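Hydrolase, haloacid dehalogenase-like family (Chlorobaculum tepidum, PDB 2HCF) is probably a magnesium-dependent hydrolase of the haloacid dehalogenase superfamily, with a helical cap set on a Rossmann-like core. Local coordinates at residues G118-S123 / F142-L147; R23-D28 / E77-L82; E32-E37 / A66-K71. All blocks are in the same frame, centred on the assembly; numbering follows the deposited sequence.

Interaction 1 (G118-S123 / F142-L147); sequences GNFEAS and FADDAL
F142 turns one face of its ring to E121, whose CG sits over the centre of the six-membered ring at 3.8 Å from the centroid. The glutamate chain reaches that position because CG stands anti to the backbone N (chi1 -177°) and the chain then runs on extended. Its carboxylate lies nearly flat on the ring, the two planes 8° apart and E121 CD 3.5 Å from F142 CE2; the polar end is tied to R125 by a salt bridge. The backbone N of F142 is bound by D145 OD2. A143 N donates an almost straight bond of 2.9 Å to N119 O, reaching it from above the carbonyl plane, while A143 CB rests 3.7 Å from F120 CD1. N119, F120 and A143 belong to two loops of the Rossmann-like HAD core, one following strand 111-116 and the other following strand 140-141. The amide of N119 leads away from the contact, ND2 bonded to the magnesium ligand D12 and OD1 to K127, so the A143 bond holds the backbone carbonyl of a residue whose side chain reaches the metal site. D144 comes next and meets the start of helix 121-129. With F120 at the N-cap position, E121 N is the first helical N-H, and it gives a 2.8 Å bond to the syn lone pair of D144 OD1; the positive helix end would probably stabilise the carboxylate. D144 OD2 is held by a salt bridge to K76 and by a water that also takes the N-H of A122.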
loop_
_atom_site.group_PDB
_atom_site.type_symbol
_atom_site.label_atom_id
_atom_site.label_comp_id
_atom_site.label_asym_id
_atom_site.label_seq_id
_atom_site.Cartn_x
_atom_site.Cartn_y
_atom_site.Cartn_z
ATOM N N GLY A 118 0.344 -1.371 2.890
ATOM C CA GLY A 118 1.078 -2.010 3.997
ATOM C C GLY A 118 1.929 -1.015 4.770
ATOM O O GLY A 118 2.460 -1.336 5.835
ATOM N N ASN A 119 2.114 0.188 4.228
ATOM C CA ASN A 119 2.818 1.240 4.953
ATOM C C ASN A 119 2.008 1.762 6.162
ATOM O O ASN A 119 0.774 1.880 6.093
ATOM C CB ASN A 119 3.094 2.444 4.027
ATOM C CG ASN A 119 4.153 2.170 2.966
ATOM O OD1 ASN A 119 5.359 2.294 3.244
ATOM N ND2 ASN A 119 3.712 1.891 1.720
ATOM N N PHE A 120 2.704 2.093 7.258
ATOM C CA PHE A 120 2.166 2.994 8.254
ATOM C C PHE A 120 1.829 4.275 7.482
ATOM O O PHE A 120 2.503 4.621 6.503
ATOM C CB PHE A 120 3.188 3.314 9.367
ATOM C CG PHE A 120 3.606 2.120 10.203
ATOM C CD1 PHE A 120 2.667 1.374 10.903
ATOM C CD2 PHE A 120 4.951 1.780 10.331
ATOM C CE1 PHE A 120 3.062 0.262 11.685
ATOM C CE2 PHE A 120 5.339 0.703 11.108
ATOM C CZ PHE A 120 4.391 -0.064 11.776
ATOM N N GLU A 121 0.766 4.959 7.885
ATOM C CA GLU A 121 0.331 6.157 7.177
ATOM C C GLU A 121 1.415 7.207 7.089
ATOM O O GLU A 121 1.577 7.809 6.031
ATOM C CB GLU A 121 -0.891 6.810 7.826
ATOM C CG GLU A 121 -1.415 8.039 7.046
ATOM C CD GLU A 121 -2.818 8.541 7.494
ATOM O OE1 GLU A 121 -3.385 8.041 8.497
ATOM O OE2 GLU A 121 -3.358 9.423 6.810
ATOM N N ALA A 122 2.130 7.462 8.181
ATOM C CA ALA A 122 3.020 8.614 8.195
ATOM C C ALA A 122 4.181 8.394 7.220
ATOM O O ALA A 122 4.574 9.326 6.516
ATOM C CB ALA A 122 3.529 8.897 9.601
ATOM N N SER A 123 4.699 7.159 7.176
ATOM C CA SER A 123 5.807 6.826 6.280
ATOM C C SER A 123 5.342 6.567 4.832
ATOM O O SER A 123 6.021 6.968 3.868
ATOM C CB SER A 123 6.639 5.698 6.835
ATOM O OG SER A 123 5.845 4.576 7.180
ATOM N N PHE A 142 -4.383 1.749 6.371
ATOM C CA PHE A 142 -2.925 1.651 6.537
ATOM C C PHE A 142 -2.498 0.608 7.572
ATOM O O PHE A 142 -3.337 -0.023 8.261
ATOM C CB PHE A 142 -2.366 3.011 6.951
ATOM C CG PHE A 142 -2.830 4.164 6.103
ATOM C CD1 PHE A 142 -2.104 4.555 4.994
ATOM C CD2 PHE A 142 -3.974 4.893 6.443
ATOM C CE1 PHE A 142 -2.533 5.652 4.200
ATOM C CE2 PHE A 142 -4.397 6.005 5.652
ATOM C CZ PHE A 142 -3.680 6.344 4.530
ATOM N N ALA A 143 -1.181 0.426 7.724
ATOM C CA ALA A 143 -0.648 -0.517 8.729
ATOM C C ALA A 143 -0.938 -0.082 10.166
ATOM O O ALA A 143 -0.827 -0.879 11.099
ATOM C CB ALA A 143 0.843 -0.756 8.548
ATOM N N ASP A 144 -1.312 1.172 10.357
ATOM C CA ASP A 144 -1.808 1.586 11.672
ATOM C C ASP A 144 -3.091 0.862 12.064
ATOM O O ASP A 144 -3.418 0.756 13.245
ATOM C CB ASP A 144 -2.018 3.077 11.702
ATOM C CG ASP A 144 -0.895 3.815 11.016
ATOM O OD1 ASP A 144 -0.905 3.805 9.780
ATOM O OD2 ASP A 144 -0.008 4.389 11.684
ATOM N N ASP A 145 -3.799 0.343 11.075
ATOM C CA ASP A 145 -5.150 -0.185 11.281
ATOM C C ASP A 145 -5.235 -1.685 11.501
ATOM O O ASP A 145 -6.226 -2.170 12.056
ATOM C CB ASP A 145 -6.022 0.189 10.085
ATOM C CG ASP A 145 -6.148 1.691 9.898
ATOM O OD1 ASP A 145 -6.371 2.383 10.905
ATOM O OD2 ASP A 145 -6.034 2.187 8.751
ATOM N N ALA A 146 -4.226 -2.422 11.047
ATOM C CA ALA A 146 -4.220 -3.873 11.190
ATOM C C ALA A 146 -2.879 -4.503 10.862
ATOM O O ALA A 146 -2.083 -3.943 10.134
ATOM C CB ALA A 146 -5.283 -4.487 10.296
ATOM N N LEU A 147 -2.677 -5.720 11.375
ATOM C CA LEU A 147 -1.514 -6.529 11.024
ATOM C C LEU A 147 -1.818 -7.394 9.796
ATOM O O LEU A 147 -0.908 -7.815 9.106
ATOM C CB LEU A 147 -1.110 -7.441 12.204
ATOM C CG LEU A 147 -0.663 -6.782 13.523
ATOM C CD1 LEU A 147 -0.543 -7.846 14.620
ATOM C CD2 LEU A 147 0.645 -6.034 13.391
HETATM O O HOH W 1 1.645 6.489 10.802
#

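Interaction 2 (R23-D28 / E77-L82); sequences RRVLAD and ETYIAL
V25 and Y79 meet because each sends a branch trans to its own backbone nitrogen: V25 CG1 with chi1 167° and the Y79 ring with chi1 164°. The two side chains cross at about a right angle. The two residues lie on helices 21-34 and 65-86 of the helical cap, the insertion that in HAD enzymes of this architecture follows the first core strand. The short helical segments run roughly antiparallel, at 138° between their directions, with 8.7 Å between the axes at closest approach. V25 CG1 fits between the Y79 and L82 side chains, 3.7 Å from Y79 CD1 and 3.8 Å from L82 CB. It also comes near the carbonyl oxygen of Y79. L26 approaches the same ring obliquely from the next position of its helix: its CA lies 3.7 Å from Y79 CD1, and its CD1 methyl reaches the same ring carbon. Y79 is therefore held mainly by carbon contacts on this side, while its hydroxyl is engaged elsewhere, bonded to ND2 of N22 just before the first segment. With Y79 cut back to an alanine, a gap beside V25 CG1 and L26 CD1 is likely to open and the N22 amide to lose its hydroxyl partner. At the far end D28 turns its carboxylate to R86 in a salt bridge and offers only its CB to this contact. L82 CD2 lies against that aliphatic carbon, 3.9 Å from D28 CB.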
loop_
_atom_site.group_PDB
_atom_site.type_symbol
_atom_site.label_atom_id
_atom_site.label_comp_id
_atom_site.label_asym_id
_atom_site.label_seq_id
_atom_site.Cartn_x
_atom_site.Cartn_y
_atom_site.Cartn_z
ATOM N N ARG A 23 14.930 -0.520 3.849
ATOM C CA ARG A 23 15.199 -1.731 4.649
ATOM C C ARG A 23 16.183 -1.414 5.776
ATOM O O ARG A 23 16.063 -1.920 6.882
ATOM C CB ARG A 23 15.696 -2.873 3.730
ATOM C CG ARG A 23 16.529 -3.950 4.397
ATOM N N ARG A 24 17.120 -0.530 5.502
ATOM C CA ARG A 24 18.117 -0.165 6.484
ATOM C C ARG A 24 17.605 0.796 7.553
ATOM O O ARG A 24 18.056 0.738 8.678
ATOM C CB ARG A 24 19.340 0.386 5.783
ATOM C CG ARG A 24 19.974 -0.684 4.848
ATOM C CD ARG A 24 21.402 -0.296 4.380
ATOM N NE ARG A 24 21.427 1.059 3.806
ATOM C CZ ARG A 24 21.150 1.353 2.536
ATOM N NH1 ARG A 24 20.846 0.395 1.661
ATOM N NH2 ARG A 24 21.180 2.620 2.137
ATOM N N VAL A 25 16.676 1.679 7.189
ATOM C CA VAL A 25 15.947 2.501 8.155
ATOM C C VAL A 25 15.198 1.630 9.154
ATOM O O VAL A 25 15.244 1.866 10.354
ATOM C CB VAL A 25 14.943 3.447 7.430
ATOM C CG1 VAL A 25 13.944 4.074 8.421
ATOM C CG2 VAL A 25 15.670 4.517 6.667
ATOM N N LEU A 26 14.496 0.615 8.669
ATOM C CA LEU A 26 13.822 -0.278 9.590
ATOM C C LEU A 26 14.811 -1.009 10.495
ATOM O O LEU A 26 14.602 -1.075 11.707
ATOM C CB LEU A 26 12.924 -1.288 8.869
ATOM C CG LEU A 26 12.096 -2.181 9.822
ATOM C CD1 LEU A 26 11.135 -1.411 10.713
ATOM C CD2 LEU A 26 11.323 -3.208 9.026
ATOM N N ALA A 27 15.871 -1.568 9.920
ATOM C CA ALA A 27 16.829 -2.338 10.712
ATOM C C ALA A 27 17.436 -1.473 11.817
ATOM O O ALA A 27 17.527 -1.902 12.966
ATOM C CB ALA A 27 17.921 -2.913 9.812
ATOM N N ASP A 28 17.820 -0.257 11.462
ATOM C CA ASP A 28 18.327 0.712 12.414
ATOM C C ASP A 28 17.349 1.082 13.537
ATOM O O ASP A 28 17.775 1.338 14.668
ATOM C CB ASP A 28 18.787 1.990 11.684
ATOM C CG ASP A 28 20.146 1.827 11.021
ATOM O OD1 ASP A 28 20.810 0.794 11.277
ATOM O OD2 ASP A 28 20.565 2.722 10.251
ATOM N N GLU A 77 7.299 4.392 15.874
ATOM C CA GLU A 77 7.609 5.818 15.876
ATOM C C GLU A 77 9.058 6.098 15.473
ATOM O O GLU A 77 9.335 7.076 14.789
ATOM C CB GLU A 77 7.347 6.416 17.267
ATOM N N THR A 78 9.975 5.254 15.933
ATOM C CA THR A 78 11.397 5.399 15.615
ATOM C C THR A 78 11.624 5.196 14.102
ATOM O O THR A 78 12.291 6.009 13.463
ATOM C CB THR A 78 12.259 4.417 16.474
ATOM O OG1 THR A 78 12.046 4.681 17.872
ATOM C CG2 THR A 78 13.764 4.540 16.150
ATOM N N TYR A 79 11.010 4.152 13.545
ATOM C CA TYR A 79 11.073 3.865 12.102
ATOM C C TYR A 79 10.559 5.060 11.270
ATOM O O TYR A 79 11.227 5.533 10.351
ATOM C CB TYR A 79 10.269 2.586 11.782
ATOM C CG TYR A 79 9.978 2.448 10.301
ATOM C CD1 TYR A 79 10.989 2.170 9.409
ATOM C CD2 TYR A 79 8.700 2.656 9.803
ATOM C CE1 TYR A 79 10.745 2.082 8.043
ATOM C CE2 TYR A 79 8.439 2.567 8.447
ATOM C CZ TYR A 79 9.472 2.286 7.572
ATOM O OH TYR A 79 9.242 2.199 6.226
ATOM N N ILE A 80 9.381 5.562 11.634
ATOM C CA ILE A 80 8.768 6.668 10.907
ATOM C C ILE A 80 9.663 7.905 10.944
ATOM O O ILE A 80 9.906 8.542 9.910
ATOM C CB ILE A 80 7.349 6.999 11.480
ATOM C CG1 ILE A 80 6.388 5.856 11.171
ATOM C CG2 ILE A 80 6.837 8.309 10.937
ATOM C CD1 ILE A 80 5.109 5.852 11.978
ATOM N N ALA A 81 10.134 8.255 12.135
ATOM C CA ALA A 81 10.959 9.436 12.309
ATOM C C ALA A 81 12.261 9.304 11.530
ATOM O O ALA A 81 12.690 10.240 10.840
ATOM C CB ALA A 81 11.255 9.652 13.782
ATOM N N LEU A 82 12.867 8.122 11.595
ATOM C CA LEU A 82 14.128 7.883 10.872
ATOM C C LEU A 82 13.926 7.930 9.356
ATOM O O LEU A 82 14.763 8.486 8.638
ATOM C CB LEU A 82 14.694 6.534 11.272
ATOM C CG LEU A 82 16.199 6.413 11.399
ATOM C CD1 LEU A 82 16.817 7.592 12.168
ATOM C CD2 LEU A 82 16.488 5.070 12.083
#

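Interaction 3 (E32-E37 / A66-K71); sequences EVYGTE and AEIADK
A polar, partly solvent-facing contact joins the C-terminal end of helix 21-34 to the early turns of helix 65-86 at the outer part of the helical cap, where V33 and Y34 meet I68 and K71. Y34 carries the centre of it. Its CG stands beside the backbone N, anti to the carbonyl carbon (chi1 -62°), and the ring reaches over to the neighbouring helix so that the hydroxyl donates a 2.6 Å bond to I68 O, tilted slightly from the carbonyl plane. The carbonyl oxygens of E67 and I68 both lie at the edge of the ring, in its plane. I68 O accepts a second bond, from K71 N of the same segment. K71 passes along the tyrosine in the opposite direction, with K71 CB 3.7 Å from Y34 CE1, while I68 CG2 lies 3.7 Å from the hydroxyl oxygen. The aliphatic part of the lysine also slides past V33, K71 CB standing 3.7 Å from V33 CG1. Extended beyond CG, the chain carries its ammonium to V33 O, where NZ donates a bond of 3.2 Å. A water hydrogen-bonded to Y34 O receives a weak bond from the same NZ. Deeper in the cap, Y34 and I68 both touch L58 of helix 50-59 and L63. The lysine thus brings a positive charge to V33 O, and through a weakly bound water to Y34 O, where it would probably offset the partial negative charge of the helix end, while the tyrosine hydroxyl supplies a donor to the other helix.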
loop_
_atom_site.group_PDB
_atom_site.type_symbol
_atom_site.label_atom_id
_atom_site.label_comp_id
_atom_site.label_asym_id
_atom_site.label_seq_id
_atom_site.Cartn_x
_atom_site.Cartn_y
_atom_site.Cartn_z
ATOM N N GLU A 32 17.807 0.100 17.536
ATOM C CA GLU A 32 17.650 1.138 18.531
ATOM C C GLU A 32 16.684 0.777 19.655
ATOM O O GLU A 32 16.934 1.109 20.807
ATOM C CB GLU A 32 17.217 2.450 17.891
ATOM C CG GLU A 32 17.129 3.562 18.907
ATOM C CD GLU A 32 16.935 4.948 18.289
ATOM O OE1 GLU A 32 17.245 5.135 17.078
ATOM O OE2 GLU A 32 16.471 5.847 19.053
ATOM N N VAL A 33 15.602 0.085 19.332
ATOM C CA VAL A 33 14.538 -0.178 20.291
ATOM C C VAL A 33 14.715 -1.538 20.965
ATOM O O VAL A 33 14.618 -1.639 22.183
ATOM C CB VAL A 33 13.172 -0.081 19.607
ATOM C CG1 VAL A 33 12.046 -0.582 20.492
ATOM C CG2 VAL A 33 12.910 1.397 19.186
ATOM N N TYR A 34 14.977 -2.574 20.177
ATOM C CA TYR A 34 15.100 -3.931 20.713
ATOM C C TYR A 34 16.544 -4.439 20.875
ATOM O O TYR A 34 16.760 -5.489 21.485
ATOM C CB TYR A 34 14.362 -4.917 19.806
ATOM C CG TYR A 34 12.876 -4.690 19.682
ATOM C CD1 TYR A 34 11.990 -5.200 20.625
ATOM C CD2 TYR A 34 12.358 -3.984 18.600
ATOM C CE1 TYR A 34 10.610 -5.011 20.484
ATOM C CE2 TYR A 34 11.004 -3.791 18.454
ATOM C CZ TYR A 34 10.136 -4.305 19.386
ATOM O OH TYR A 34 8.795 -4.082 19.227
ATOM N N GLY A 35 17.518 -3.731 20.300
ATOM C CA GLY A 35 18.904 -4.195 20.278
ATOM C C GLY A 35 19.305 -5.015 19.048
ATOM O O GLY A 35 20.480 -5.195 18.782
ATOM N N THR A 36 18.329 -5.506 18.296
ATOM C CA THR A 36 18.580 -6.342 17.136
ATOM C C THR A 36 17.681 -5.905 15.988
ATOM O O THR A 36 16.574 -5.437 16.218
ATOM C CB THR A 36 18.320 -7.814 17.449
ATOM O OG1 THR A 36 18.604 -8.605 16.289
ATOM C CG2 THR A 36 16.887 -8.057 17.900
ATOM N N GLU A 37 18.181 -6.054 14.765
ATOM C CA GLU A 37 17.364 -5.860 13.565
ATOM C C GLU A 37 16.603 -7.105 13.189
ATOM O O GLU A 37 15.861 -7.112 12.217
ATOM C CB GLU A 37 18.210 -5.394 12.367
ATOM C CG GLU A 37 19.343 -6.336 11.934
ATOM C CD GLU A 37 19.990 -5.905 10.610
ATOM O OE1 GLU A 37 19.466 -6.281 9.539
ATOM O OE2 GLU A 37 21.026 -5.202 10.638
ATOM N N ALA A 66 4.588 -11.202 22.810
ATOM C CA ALA A 66 4.345 -10.255 23.905
ATOM C C ALA A 66 5.515 -9.317 24.088
ATOM O O ALA A 66 5.324 -8.163 24.409
ATOM C CB ALA A 66 4.073 -10.999 25.218
ATOM N N GLU A 67 6.729 -9.838 23.927
ATOM C CA GLU A 67 7.959 -9.012 24.036
ATOM C C GLU A 67 8.072 -7.985 22.895
ATOM O O GLU A 67 8.456 -6.820 23.092
ATOM C CB GLU A 67 9.172 -9.941 24.065
ATOM C CG GLU A 67 10.510 -9.267 24.169
ATOM C CD GLU A 67 11.682 -10.257 24.093
ATOM O OE1 GLU A 67 11.443 -11.490 23.938
ATOM O OE2 GLU A 67 12.841 -9.782 24.187
ATOM N N ILE A 68 7.734 -8.421 21.692
ATOM C CA ILE A 68 7.710 -7.520 20.555
ATOM C C ILE A 68 6.641 -6.447 20.787
ATOM O O ILE A 68 6.909 -5.266 20.626
ATOM C CB ILE A 68 7.438 -8.270 19.251
ATOM C CG1 ILE A 68 8.567 -9.274 18.982
ATOM C CG2 ILE A 68 7.296 -7.263 18.061
ATOM C CD1 ILE A 68 8.169 -10.404 18.082
ATOM N N ALA A 69 5.441 -6.881 21.175
ATOM C CA ALA A 69 4.299 -5.984 21.426
ATOM C C ALA A 69 4.599 -4.889 22.436
ATOM O O ALA A 69 4.172 -3.738 22.268
ATOM C CB ALA A 69 3.106 -6.795 21.910
ATOM N N ASP A 70 5.348 -5.235 23.475
ATOM C CA ASP A 70 5.678 -4.287 24.529
ATOM C C ASP A 70 6.366 -3.013 24.042
ATOM O O ASP A 70 6.182 -1.955 24.642
ATOM C CB ASP A 70 6.568 -4.936 25.593
ATOM C CG ASP A 70 6.709 -4.066 26.831
ATOM O OD1 ASP A 70 5.682 -3.716 27.438
ATOM O OD2 ASP A 70 7.837 -3.723 27.209
ATOM N N LYS A 71 7.200 -3.117 23.012
ATOM C CA LYS A 71 7.908 -1.953 22.485
ATOM C C LYS A 71 7.515 -1.616 21.047
ATOM O O LYS A 71 8.164 -0.818 20.404
ATOM C CB LYS A 71 9.410 -2.172 22.544
ATOM C CG LYS A 71 9.986 -2.415 23.943
ATOM C CD LYS A 71 11.519 -2.421 23.835
ATOM C CE LYS A 71 12.227 -2.717 25.134
ATOM N NZ LYS A 71 13.705 -3.120 24.926
HETATM O O HOH W 2 15.312 -5.682 24.015
#

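How the interactions relate
From the N terminus, helix 21-34 supplies the first half of interaction 2 at 23-28 and then that of interaction 3 at 32-37. The chain returns along helix 65-86, closing interaction 3 at 66-71 and then interaction 2 at 77-82, so the shorter loop lies within the longer one and the same two cap helices are joined at two levels. They adjoin where T78 packs on V33. Interaction 1 follows in series: opened at 118-123 and closed at 142-147, it joins the loop and first turn of helix 121-129 to the loop after strand 140-141. It meets interaction 2 where S123 and F120 touch Y79, and A122 touches I80, connecting cap to core; interaction 3 stays apart.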